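Side-chain contacts in V-type ATP synthase alpha chain (Nanoarchaeum equitans Kin4-M, PDB 5BN3), which belongs to the ATP synthase alpha/beta family and combines an N-terminal beta-barrel, a P-loop nucleotide-binding domain and a helical C-terminal domain in one chain: residues G16-F21 / D41-Q46; A237-S242 / K268-G273; E439-I444 / K505-M510. All blocks are in the same frame, centred on the assembly; numbering follows the deposited sequence.

Contact 1 (G16-F21 / D41-Q46); sequences GKFSIF and DKAYIQ
The Phe18 ring is met by the methyl group of Ala43, which approaches the ring obliquely. The methyl sits closest to one ortho carbon, with Phe18 CD2 3.4 Å from Ala43 CB; CG and CE2 of the ring lie 3.8 and 3.9 Å from the same carbon, so one flank of the ring rests on a single methyl. With CG anti to the carbonyl carbon (chi1 -60°), Phe18 lies over strand 42-47. Val24 and Val35 also touch the Phe18 side chain, as do Asn2 and Asn62 from loops; Ile45, further along the strand, packs on the same two valines. These residues belong to the N-terminal beta-barrel, whose antiparallel sheet places strand 42-47 between strands 11-15 and 31-39. Gly16 N donates a hydrogen bond to Asp41 O at 2.9 Å, with an N-H...O angle of 159°. This bond extends the register in which Ala43 is hydrogen-bonded to Ala14 and Ile45 to Val12, just past the end of strand 11-15, before the chain turns off into the loop. Gly16 has a positive phi of 150°, accessible because it has no side chain, and Phe18 CE2 packs close over it. Beyond this point the loop no longer pairs with the strand: Lys17 N is hydrogen-bonded to Asn2 OD1 and Lys17 O to Asn62 ND2. Ile20 and Phe21 pack against Thr48 and Tyr46 of a neighbouring NEQ263 chain.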
ATOM      1  N   GLY A  16     -26.816  34.564   3.404  1.00 58.78           N
ATOM      2  CA  GLY A  16     -28.221  34.865   3.606  1.00 58.60           C
ATOM      3  C   GLY A  16     -28.828  34.162   4.804  1.00 55.35           C
ATOM      4  O   GLY A  16     -28.118  33.763   5.729  1.00 64.18           O
ATOM      5  N   LYS A  17     -30.150  34.019   4.791  1.00 62.55           N
ATOM      6  CA  LYS A  17     -30.860  33.329   5.863  1.00 68.66           C
ATOM      7  C   LYS A  17     -31.454  32.020   5.353  1.00 60.23           C
ATOM      8  O   LYS A  17     -32.270  32.017   4.428  1.00 61.12           O
ATOM      9  CB  LYS A  17     -31.952  34.218   6.433  1.00 68.77           C
ATOM     10  N   PHE A  18     -31.048  30.911   5.961  1.00 59.49           N
ATOM     11  CA  PHE A  18     -31.498  29.595   5.518  1.00 62.39           C
ATOM     12  C   PHE A  18     -31.788  28.668   6.692  1.00 59.19           C
ATOM     13  O   PHE A  18     -31.423  28.959   7.831  1.00 57.47           O
ATOM     14  CB  PHE A  18     -30.441  28.954   4.615  1.00 58.81           C
ATOM     15  CG  PHE A  18     -30.139  29.741   3.370  1.00 53.71           C
ATOM     16  CD1 PHE A  18     -30.889  29.556   2.220  1.00 57.57           C
ATOM     17  CD2 PHE A  18     -29.099  30.658   3.348  1.00 55.48           C
ATOM     18  CE1 PHE A  18     -30.608  30.274   1.070  1.00 59.60           C
ATOM     19  CE2 PHE A  18     -28.811  31.376   2.201  1.00 50.02           C
ATOM     20  CZ  PHE A  18     -29.569  31.185   1.061  1.00 53.64           C
ATOM     21  N   SER A  19     -32.449  27.552   6.404  1.00 57.84           N
ATOM     22  CA  SER A  19     -32.652  26.503   7.394  1.00 56.02           C
ATOM     23  C   SER A  19     -31.986  25.227   6.904  1.00 50.47           C
ATOM     24  O   SER A  19     -31.925  24.979   5.699  1.00 50.52           O
ATOM     25  CB  SER A  19     -34.142  26.261   7.638  1.00 58.76           C
ATOM     26  OG  SER A  19     -34.738  27.377   8.274  1.00 72.03           O
ATOM     27  N   ILE A  20     -31.478  24.426   7.836  1.00 49.38           N
ATOM     28  CA  ILE A  20     -30.825  23.169   7.490  1.00 55.14           C
ATOM     29  C   ILE A  20     -31.823  22.238   6.787  1.00 45.37           C
ATOM     30  O   ILE A  20     -32.980  22.121   7.202  1.00 51.18           O
ATOM     31  CB  ILE A  20     -30.182  22.508   8.744  1.00 52.59           C
ATOM     32  CG1 ILE A  20     -29.202  21.400   8.357  1.00 66.59           C
ATOM     33  CG2 ILE A  20     -31.232  22.003   9.710  1.00 49.66           C
ATOM     34  CD1 ILE A  20     -27.840  21.913   7.982  1.00 59.10           C
ATOM     35  N   PHE A  21     -31.381  21.632   5.688  1.00 45.03           N
ATOM     36  CA  PHE A  21     -32.207  20.732   4.876  1.00 52.79           C
ATOM     37  C   PHE A  21     -33.385  21.406   4.171  1.00 51.79           C
ATOM     38  O   PHE A  21     -34.300  20.735   3.689  1.00 45.23           O
ATOM     39  CB  PHE A  21     -32.658  19.513   5.686  1.00 52.16           C
ATOM     40  CG  PHE A  21     -31.519  18.703   6.227  1.00 67.99           C
ATOM     41  CD1 PHE A  21     -30.692  17.994   5.368  1.00 65.01           C
ATOM     42  CD2 PHE A  21     -31.265  18.654   7.587  1.00 71.61           C
ATOM     43  CE1 PHE A  21     -29.636  17.249   5.857  1.00 80.34           C
ATOM     44  CE2 PHE A  21     -30.211  17.911   8.084  1.00 70.57           C
ATOM     45  CZ  PHE A  21     -29.394  17.207   7.217  1.00 71.52           C
ATOM     46  N   ASP A  41     -23.608  33.194   8.675  1.00 68.36           N
ATOM     47  CA  ASP A  41     -24.451  33.778   7.638  1.00 73.58           C
ATOM     48  C   ASP A  41     -24.344  33.016   6.321  1.00 71.53           C
ATOM     49  O   ASP A  41     -25.015  33.350   5.340  1.00 70.79           O
ATOM     50  CB  ASP A  41     -24.070  35.243   7.421  1.00 68.61           C
ATOM     51  CG  ASP A  41     -22.571  35.442   7.304  1.00 90.95           C
ATOM     52  OD1 ASP A  41     -21.813  34.655   7.910  1.00 87.17           O
ATOM     53  OD2 ASP A  41     -22.149  36.388   6.608  1.00110.02           O
ATOM     54  N   LYS A  42     -23.500  31.989   6.306  1.00 63.67           N
ATOM     55  CA  LYS A  42     -23.271  31.199   5.102  1.00 56.77           C
ATOM     56  C   LYS A  42     -24.091  29.914   5.103  1.00 58.72           C
ATOM     57  O   LYS A  42     -24.353  29.333   6.158  1.00 58.88           O
ATOM     58  CB  LYS A  42     -21.789  30.844   4.979  1.00 64.70           C
ATOM     59  CG  LYS A  42     -20.843  32.020   5.126  1.00 75.32           C
ATOM     60  CD  LYS A  42     -19.408  31.532   5.246  1.00 77.23           C
ATOM     61  CE  LYS A  42     -18.526  32.111   4.154  1.00 96.25           C
ATOM     62  NZ  LYS A  42     -18.204  33.545   4.380  1.00103.10           N
ATOM     63  N   ALA A  43     -24.484  29.471   3.913  1.00 53.96           N
ATOM     64  CA  ALA A  43     -25.151  28.181   3.760  1.00 52.37           C
ATOM     65  C   ALA A  43     -24.420  27.317   2.745  1.00 54.48           C
ATOM     66  O   ALA A  43     -24.021  27.794   1.680  1.00 50.29           O
ATOM     67  CB  ALA A  43     -26.589  28.369   3.338  1.00 50.71           C
ATOM     68  N   TYR A  44     -24.251  26.042   3.078  1.00 52.67           N
ATOM     69  CA  TYR A  44     -23.630  25.093   2.165  1.00 46.10           C
ATOM     70  C   TYR A  44     -24.718  24.281   1.478  1.00 37.68           C
ATOM     71  O   TYR A  44     -25.505  23.589   2.129  1.00 46.23           O
ATOM     72  CB  TYR A  44     -22.630  24.205   2.910  1.00 50.44           C
ATOM     73  CG  TYR A  44     -21.449  24.989   3.444  1.00 48.96           C
ATOM     74  CD1 TYR A  44     -21.538  25.692   4.638  1.00 55.67           C
ATOM     75  CD2 TYR A  44     -20.253  25.043   2.743  1.00 55.22           C
ATOM     76  CE1 TYR A  44     -20.466  26.418   5.124  1.00 61.90           C
ATOM     77  CE2 TYR A  44     -19.174  25.767   3.222  1.00 62.56           C
ATOM     78  CZ  TYR A  44     -19.288  26.452   4.412  1.00 68.52           C
ATOM     79  OH  TYR A  44     -18.217  27.172   4.890  1.00 78.37           O
ATOM     80  N   ILE A  45     -24.763  24.388   0.156  1.00 36.35           N
ATOM     81  CA  ILE A  45     -25.865  23.851  -0.626  1.00 41.56           C
ATOM     82  C   ILE A  45     -25.375  22.841  -1.655  1.00 37.09           C
ATOM     83  O   ILE A  45     -24.487  23.148  -2.455  1.00 38.75           O
ATOM     84  CB  ILE A  45     -26.589  24.994  -1.369  1.00 46.22           C
ATOM     85  CG1 ILE A  45     -27.160  25.999  -0.364  1.00 46.23           C
ATOM     86  CG2 ILE A  45     -27.685  24.449  -2.263  1.00 40.21           C
ATOM     87  CD1 ILE A  45     -27.336  27.393  -0.927  1.00 46.15           C
ATOM     88  N   GLN A  46     -25.942  21.638  -1.638  1.00 37.54           N
ATOM     89  CA  GLN A  46     -25.675  20.697  -2.721  1.00 46.63           C
ATOM     90  C   GLN A  46     -26.741  20.844  -3.805  1.00 36.59           C
ATOM     91  O   GLN A  46     -27.946  20.792  -3.534  1.00 38.86           O
ATOM     92  CB  GLN A  46     -25.524  19.250  -2.221  1.00 41.95           C
ATOM     93  CG  GLN A  46     -26.780  18.576  -1.686  1.00 42.05           C
ATOM     94  CD  GLN A  46     -26.487  17.187  -1.146  1.00 54.86           C
ATOM     95  OE1 GLN A  46     -25.434  16.952  -0.552  1.00 54.69           O
ATOM     96  NE2 GLN A  46     -27.414  16.259  -1.354  1.00 52.08           N
TER

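Contact 2 (A237-S242 / K268-G273); sequences AKWADS and KDPKTG
Trp239 and Pro270 cross at about a right angle, the pyrrolidine ring set against the six-membered half of the indole. Two proline carbons do the touching: Pro270 CG lies 3.8 Å and Pro270 CD 3.9 Å from Trp239 CE3, an oblique approach. At the indole rim, in the ring plane, Lys268 O comes within 3.7 Å of Trp239 CZ3. One indole face carries Lys238 CB, offset toward the rim. A chi1 of -50° sets CG of Trp239 beside the backbone N and carries the indole from the end of its helix toward the 268-273 loop. Its NE1 is hydrogen-bonded to Ser499 OG, which fixes the polar edge, while Tyr500 meets both the indole and Pro270. The loop is shaped by an Asx turn: Asp269 OD1 accepts from Lys271 N at 2.8 Å, the donor standing 45° out of the carboxylate plane. A backbone hydrogen bond from Gly273 N to Asp269 O spans the rest of the loop. Trp239 is the last residue of helix 229-239, which starts at Lys229 of the Walker A motif, and its side chain is about 9 Å from the bound ADP; this is the P-loop helix of the nucleotide-binding domain.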
ATOM      1  N   ALA A 237     -36.071  -8.173 -10.431  1.00 32.11           N
ATOM      2  CA  ALA A 237     -37.138  -7.222 -10.736  1.00 35.52           C
ATOM      3  C   ALA A 237     -38.213  -7.833 -11.641  1.00 38.39           C
ATOM      4  O   ALA A 237     -39.388  -7.481 -11.541  1.00 35.39           O
ATOM      5  CB  ALA A 237     -36.558  -5.970 -11.365  1.00 33.25           C
ATOM      6  N   LYS A 238     -37.805  -8.751 -12.516  1.00 32.27           N
ATOM      7  CA  LYS A 238     -38.730  -9.432 -13.424  1.00 37.30           C
ATOM      8  C   LYS A 238     -39.631 -10.439 -12.726  1.00 43.39           C
ATOM      9  O   LYS A 238     -40.855 -10.356 -12.814  1.00 40.31           O
ATOM     10  CB  LYS A 238     -37.957 -10.185 -14.512  1.00 38.60           C
ATOM     11  CG  LYS A 238     -37.522  -9.368 -15.713  1.00 48.77           C
ATOM     12  CD  LYS A 238     -36.942 -10.296 -16.777  1.00 41.45           C
ATOM     13  CE  LYS A 238     -35.979  -9.573 -17.700  1.00 52.83           C
ATOM     14  NZ  LYS A 238     -35.283 -10.528 -18.607  1.00 53.19           N
ATOM     15  N   TRP A 239     -39.018 -11.405 -12.047  1.00 39.13           N
ATOM     16  CA  TRP A 239     -39.745 -12.593 -11.598  1.00 38.50           C
ATOM     17  C   TRP A 239     -40.008 -12.699 -10.098  1.00 46.31           C
ATOM     18  O   TRP A 239     -40.600 -13.680  -9.650  1.00 41.73           O
ATOM     19  CB  TRP A 239     -39.016 -13.862 -12.056  1.00 37.88           C
ATOM     20  CG  TRP A 239     -38.647 -13.892 -13.516  1.00 35.72           C
ATOM     21  CD1 TRP A 239     -37.413 -14.156 -14.044  1.00 39.98           C
ATOM     22  CD2 TRP A 239     -39.518 -13.660 -14.633  1.00 35.31           C
ATOM     23  NE1 TRP A 239     -37.463 -14.102 -15.414  1.00 40.37           N
ATOM     24  CE2 TRP A 239     -38.743 -13.799 -15.802  1.00 39.13           C
ATOM     25  CE3 TRP A 239     -40.875 -13.350 -14.757  1.00 44.91           C
ATOM     26  CZ2 TRP A 239     -39.283 -13.636 -17.080  1.00 39.68           C
ATOM     27  CZ3 TRP A 239     -41.407 -13.187 -16.021  1.00 43.57           C
ATOM     28  CH2 TRP A 239     -40.615 -13.331 -17.165  1.00 41.37           C
ATOM     29  N   ALA A 240     -39.568 -11.717  -9.317  1.00 37.65           N
ATOM     30  CA  ALA A 240     -39.739 -11.799  -7.865  1.00 41.48           C
ATOM     31  C   ALA A 240     -41.203 -11.893  -7.454  1.00 44.44           C
ATOM     32  O   ALA A 240     -42.072 -11.234  -8.030  1.00 42.01           O
ATOM     33  CB  ALA A 240     -39.083 -10.625  -7.168  1.00 37.54           C
ATOM     34  N   ASP A 241     -41.463 -12.728  -6.454  1.00 38.58           N
ATOM     35  CA  ASP A 241     -42.788 -12.840  -5.868  1.00 38.38           C
ATOM     36  C   ASP A 241     -43.011 -11.590  -5.019  1.00 50.19           C
ATOM     37  O   ASP A 241     -42.594 -11.527  -3.861  1.00 61.74           O
ATOM     38  CB  ASP A 241     -42.867 -14.109  -5.020  1.00 44.28           C
ATOM     39  CG  ASP A 241     -44.287 -14.476  -4.640  1.00 73.29           C
ATOM     40  OD1 ASP A 241     -45.234 -13.881  -5.197  1.00 73.76           O
ATOM     41  OD2 ASP A 241     -44.454 -15.373  -3.786  1.00 93.10           O
ATOM     42  N   SER A 242     -43.651 -10.587  -5.612  1.00 44.28           N
ATOM     43  CA  SER A 242     -43.792  -9.279  -4.976  1.00 39.20           C
ATOM     44  C   SER A 242     -44.968  -8.505  -5.562  1.00 38.18           C
ATOM     45  O   SER A 242     -45.303  -8.672  -6.737  1.00 44.33           O
ATOM     46  CB  SER A 242     -42.499  -8.474  -5.155  1.00 43.70           C
ATOM     47  OG  SER A 242     -42.546  -7.250  -4.443  1.00 46.54           O
ATOM     48  N   LYS A 268     -44.961 -11.104 -19.043  1.00 50.71           N
ATOM     49  CA  LYS A 268     -46.153 -11.344 -18.237  1.00 55.06           C
ATOM     50  C   LYS A 268     -45.801 -11.892 -16.856  1.00 56.51           C
ATOM     51  O   LYS A 268     -44.996 -12.816 -16.731  1.00 52.44           O
ATOM     52  CB  LYS A 268     -47.088 -12.317 -18.962  1.00 60.62           C
ATOM     53  CG  LYS A 268     -47.571 -11.832 -20.324  1.00 73.51           C
ATOM     54  CD  LYS A 268     -48.577 -10.698 -20.180  1.00 79.66           C
ATOM     55  CE  LYS A 268     -49.002 -10.138 -21.532  1.00 90.06           C
ATOM     56  NZ  LYS A 268     -47.910  -9.371 -22.191  1.00 75.53           N
ATOM     57  N   ASP A 269     -46.407 -11.308 -15.824  1.00 46.83           N
ATOM     58  CA  ASP A 269     -46.271 -11.792 -14.453  1.00 61.93           C
ATOM     59  C   ASP A 269     -46.787 -13.225 -14.380  1.00 59.78           C
ATOM     60  O   ASP A 269     -47.911 -13.503 -14.795  1.00 63.84           O
ATOM     61  CB  ASP A 269     -47.077 -10.891 -13.512  1.00 65.11           C
ATOM     62  CG  ASP A 269     -46.760 -11.120 -12.040  1.00 78.73           C
ATOM     63  OD1 ASP A 269     -46.358 -12.239 -11.657  1.00 71.58           O
ATOM     64  OD2 ASP A 269     -46.934 -10.166 -11.254  1.00 83.14           O
ATOM     65  N   PRO A 270     -45.958 -14.148 -13.869  1.00 68.88           N
ATOM     66  CA  PRO A 270     -46.366 -15.553 -13.738  1.00 83.50           C
ATOM     67  C   PRO A 270     -47.376 -15.774 -12.613  1.00 80.88           C
ATOM     68  O   PRO A 270     -47.801 -16.911 -12.399  1.00 84.25           O
ATOM     69  CB  PRO A 270     -45.050 -16.272 -13.403  1.00 73.61           C
ATOM     70  CG  PRO A 270     -43.963 -15.326 -13.817  1.00 68.84           C
ATOM     71  CD  PRO A 270     -44.527 -13.962 -13.579  1.00 65.67           C
ATOM     72  N   LYS A 271     -47.751 -14.710 -11.909  1.00 76.06           N
ATOM     73  CA  LYS A 271     -48.682 -14.821 -10.787  1.00 81.85           C
ATOM     74  C   LYS A 271     -50.017 -14.131 -11.059  1.00 81.87           C
ATOM     75  O   LYS A 271     -51.035 -14.478 -10.461  1.00 92.94           O
ATOM     76  CB  LYS A 271     -48.052 -14.266  -9.520  1.00 74.21           C
ATOM     77  N   THR A 272     -50.005 -13.147 -11.953  1.00 78.43           N
ATOM     78  CA  THR A 272     -51.219 -12.407 -12.289  1.00 68.22           C
ATOM     79  C   THR A 272     -51.558 -12.520 -13.770  1.00 75.60           C
ATOM     80  O   THR A 272     -52.715 -12.381 -14.158  1.00 79.11           O
ATOM     81  CB  THR A 272     -51.102 -10.911 -11.919  1.00 81.03           C
ATOM     82  OG1 THR A 272     -50.064 -10.299 -12.696  1.00 76.91           O
ATOM     83  CG2 THR A 272     -50.790 -10.745 -10.445  1.00 80.18           C
ATOM     84  N   GLY A 273     -50.544 -12.761 -14.596  1.00 64.51           N
ATOM     85  CA  GLY A 273     -50.735 -12.771 -16.035  1.00 59.35           C
ATOM     86  C   GLY A 273     -50.693 -11.360 -16.589  1.00 59.57           C
ATOM     87  O   GLY A 273     -50.722 -11.154 -17.804  1.00 60.39           O
TER

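Contact 3 (E439-I444 / K505-M510); sequences EDVIEI and KTIELM
Met510 reaches from helix 503-523 toward the first turn of helix 441-458, where it meets Ile444 and Val441. Its CB already touches the partner helix, 4.0 Å from Ile444 CG2. From there the chain runs extended through CG to SD (chi2 179°), then bends at the last torsion (chi3 64°), turning the methyl between the two partners. CE ends 3.9 Å from Ile444 CG2 and 4.0 Å from Ile444 CB. Met510 CE also lies 3.9 Å from Val441 O. Ile444 and Met510 cross obliquely, and Ile444 CG2 also sits 3.8 Å from the backbone O of Met510. One turn back, Val441 and Ile507 cross at about a right angle, Val441 CG1 meeting Ile507 CD1 at 3.6 Å. Both helices thus use residues three apart, 441 with 444 and 507 with 510. Phe434 packs on Val441 and Phe488 on Met510, both from neighbouring C-terminal helices, while Ile209 of helix 205-210, in the nucleotide-binding domain, also touches Met510. No hydrogen bond or charge pair joins the two segments; methyl and methylene groups, with the backbone oxygens of Val441 and Met510 beside them, meet by hydrophobic burial and van der Waals packing.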
ATOM      1  N   GLU A 439     -40.342 -31.760   1.903  1.00 84.62           N
ATOM      2  CA  GLU A 439     -39.625 -32.399   3.008  1.00 88.92           C
ATOM      3  C   GLU A 439     -38.103 -32.531   2.852  1.00 80.24           C
ATOM      4  O   GLU A 439     -37.352 -32.155   3.751  1.00 86.14           O
ATOM      5  CB  GLU A 439     -40.242 -33.761   3.309  1.00 73.69           C
ATOM      6  N   ASP A 440     -37.656 -33.067   1.720  1.00 67.97           N
ATOM      7  CA  ASP A 440     -36.252 -33.449   1.561  1.00 71.89           C
ATOM      8  C   ASP A 440     -35.311 -32.363   1.027  1.00 64.50           C
ATOM      9  O   ASP A 440     -34.120 -32.617   0.852  1.00 66.97           O
ATOM     10  CB  ASP A 440     -36.137 -34.707   0.689  1.00 84.48           C
ATOM     11  CG  ASP A 440     -36.323 -35.989   1.479  1.00102.80           C
ATOM     12  OD1 ASP A 440     -37.086 -35.980   2.468  1.00 95.23           O
ATOM     13  OD2 ASP A 440     -35.704 -37.009   1.106  1.00103.11           O
ATOM     14  N   VAL A 441     -35.824 -31.161   0.780  1.00 52.73           N
ATOM     15  CA  VAL A 441     -34.983 -30.096   0.224  1.00 64.43           C
ATOM     16  C   VAL A 441     -33.912 -29.578   1.188  1.00 55.35           C
ATOM     17  O   VAL A 441     -32.881 -29.069   0.748  1.00 57.24           O
ATOM     18  CB  VAL A 441     -35.809 -28.909  -0.318  1.00 72.68           C
ATOM     19  CG1 VAL A 441     -36.805 -29.390  -1.349  1.00 67.32           C
ATOM     20  CG2 VAL A 441     -36.510 -28.176   0.816  1.00 66.12           C
ATOM     21  N   ILE A 442     -34.153 -29.700   2.491  1.00 51.73           N
ATOM     22  CA  ILE A 442     -33.152 -29.304   3.480  1.00 54.24           C
ATOM     23  C   ILE A 442     -31.933 -30.227   3.414  1.00 70.70           C
ATOM     24  O   ILE A 442     -30.791 -29.764   3.451  1.00 52.38           O
ATOM     25  CB  ILE A 442     -33.737 -29.258   4.916  1.00 60.29           C
ATOM     26  CG1 ILE A 442     -34.677 -28.058   5.071  1.00 62.54           C
ATOM     27  CG2 ILE A 442     -32.631 -29.171   5.952  1.00 52.82           C
ATOM     28  CD1 ILE A 442     -35.082 -27.771   6.507  1.00 68.03           C
ATOM     29  N   GLU A 443     -32.175 -31.531   3.296  1.00 53.11           N
ATOM     30  CA  GLU A 443     -31.085 -32.496   3.165  1.00 56.38           C
ATOM     31  C   GLU A 443     -30.331 -32.330   1.845  1.00 40.65           C
ATOM     32  O   GLU A 443     -29.101 -32.367   1.818  1.00 47.07           O
ATOM     33  CB  GLU A 443     -31.604 -33.932   3.275  1.00 67.59           C
ATOM     34  CG  GLU A 443     -30.500 -34.978   3.147  1.00 92.35           C
ATOM     35  CD  GLU A 443     -31.022 -36.364   2.821  1.00113.19           C
ATOM     36  OE1 GLU A 443     -32.233 -36.497   2.544  1.00114.37           O
ATOM     37  OE2 GLU A 443     -30.217 -37.321   2.837  1.00 96.24           O
ATOM     38  N   ILE A 444     -31.076 -32.161   0.756  1.00 47.29           N
ATOM     39  CA  ILE A 444     -30.481 -32.032  -0.571  1.00 50.28           C
ATOM     40  C   ILE A 444     -29.652 -30.751  -0.684  1.00 48.71           C
ATOM     41  O   ILE A 444     -28.600 -30.736  -1.329  1.00 43.52           O
ATOM     42  CB  ILE A 444     -31.560 -32.079  -1.680  1.00 45.66           C
ATOM     43  CG1 ILE A 444     -32.345 -33.393  -1.603  1.00 56.66           C
ATOM     44  CG2 ILE A 444     -30.930 -31.946  -3.050  1.00 45.17           C
ATOM     45  CD1 ILE A 444     -33.509 -33.477  -2.576  1.00 64.92           C
ATOM     46  N   LYS A 505     -40.149 -26.372 -10.731  1.00 51.23           N
ATOM     47  CA  LYS A 505     -38.985 -26.675 -11.560  1.00 44.33           C
ATOM     48  C   LYS A 505     -37.716 -26.774 -10.716  1.00 47.80           C
ATOM     49  O   LYS A 505     -36.906 -27.686 -10.896  1.00 41.68           O
ATOM     50  CB  LYS A 505     -38.814 -25.611 -12.650  1.00 42.66           C
ATOM     51  CG  LYS A 505     -37.670 -25.886 -13.621  1.00 48.56           C
ATOM     52  CD  LYS A 505     -37.560 -24.782 -14.669  1.00 44.32           C
ATOM     53  CE  LYS A 505     -36.469 -25.086 -15.682  1.00 51.68           C
ATOM     54  NZ  LYS A 505     -36.366 -24.025 -16.726  1.00 50.36           N
ATOM     55  N   THR A 506     -37.551 -25.832  -9.792  1.00 42.35           N
ATOM     56  CA  THR A 506     -36.387 -25.815  -8.912  1.00 42.81           C
ATOM     57  C   THR A 506     -36.305 -27.078  -8.050  1.00 41.58           C
ATOM     58  O   THR A 506     -35.257 -27.724  -7.989  1.00 45.83           O
ATOM     59  CB  THR A 506     -36.395 -24.575  -8.000  1.00 46.47           C
ATOM     60  OG1 THR A 506     -36.469 -23.389  -8.801  1.00 44.32           O
ATOM     61  CG2 THR A 506     -35.133 -24.533  -7.169  1.00 40.42           C
ATOM     62  N   ILE A 507     -37.412 -27.424  -7.393  1.00 50.08           N
ATOM     63  CA  ILE A 507     -37.467 -28.609  -6.539  1.00 47.34           C
ATOM     64  C   ILE A 507     -37.239 -29.891  -7.342  1.00 47.65           C
ATOM     65  O   ILE A 507     -36.464 -30.758  -6.934  1.00 45.57           O
ATOM     66  CB  ILE A 507     -38.820 -28.717  -5.791  1.00 58.61           C
ATOM     67  CG1 ILE A 507     -39.055 -27.498  -4.891  1.00 54.73           C
ATOM     68  CG2 ILE A 507     -38.882 -29.997  -4.976  1.00 51.87           C
ATOM     69  CD1 ILE A 507     -37.897 -27.164  -3.980  1.00 64.91           C
ATOM     70  N   GLU A 508     -37.917 -30.006  -8.483  1.00 52.03           N
ATOM     71  CA  GLU A 508     -37.792 -31.187  -9.335  1.00 53.26           C
ATOM     72  C   GLU A 508     -36.364 -31.411  -9.814  1.00 54.91           C
ATOM     73  O   GLU A 508     -35.908 -32.550  -9.902  1.00 51.13           O
ATOM     74  CB  GLU A 508     -38.741 -31.099 -10.532  1.00 45.17           C
ATOM     75  CG  GLU A 508     -40.180 -31.444 -10.195  1.00 54.40           C
ATOM     76  CD  GLU A 508     -40.328 -32.853  -9.654  1.00 91.56           C
ATOM     77  OE1 GLU A 508     -39.903 -33.806 -10.342  1.00 81.81           O
ATOM     78  OE2 GLU A 508     -40.865 -33.010  -8.537  1.00 86.58           O
ATOM     79  N   LEU A 509     -35.667 -30.321 -10.122  1.00 52.66           N
ATOM     80  CA  LEU A 509     -34.261 -30.397 -10.502  1.00 41.41           C
ATOM     81  C   LEU A 509     -33.412 -30.956  -9.364  1.00 38.62           C
ATOM     82  O   LEU A 509     -32.541 -31.796  -9.591  1.00 46.17           O
ATOM     83  CB  LEU A 509     -33.738 -29.021 -10.922  1.00 46.53           C
ATOM     84  CG  LEU A 509     -33.919 -28.642 -12.392  1.00 58.58           C
ATOM     85  CD1 LEU A 509     -33.389 -27.244 -12.666  1.00 53.09           C
ATOM     86  CD2 LEU A 509     -33.213 -29.657 -13.266  1.00 51.59           C
ATOM     87  N   MET A 510     -33.671 -30.488  -8.147  1.00 42.22           N
ATOM     88  CA  MET A 510     -32.951 -30.965  -6.969  1.00 52.55           C
ATOM     89  C   MET A 510     -33.212 -32.454  -6.744  1.00 47.73           C
ATOM     90  O   MET A 510     -32.301 -33.210  -6.410  1.00 46.01           O
ATOM     91  CB  MET A 510     -33.363 -30.168  -5.723  1.00 44.66           C
ATOM     92  CG  MET A 510     -33.112 -28.670  -5.818  1.00 56.57           C
ATOM     93  SD  MET A 510     -33.642 -27.750  -4.356  1.00 51.46           S
ATOM     94  CE  MET A 510     -32.544 -28.443  -3.121  1.00 59.12           C
TER

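How the contacts relate
The three contacts follow one another in series along the chain and fall in three different domains: contact 1 in the N-terminal beta-barrel, contact 2 in the nucleotide-binding domain, contact 3 in the C-terminal helices. Contact 1 lies across the chain's centre from the other two, its centre 46 Å from that of contact 2 and 59 Å from that of contact 3. Contacts 2 and 3 are closer, with centres 22 Å and nearest atoms about 10 Å apart, yet none of the three touches another. Ser499 and Tyr500, which meet Trp239 of contact 2, come shortly before helix 503-523 of contact 3, so residues of the C-terminal region pack on the end of the P-loop helix, linking the two neighbourhoods.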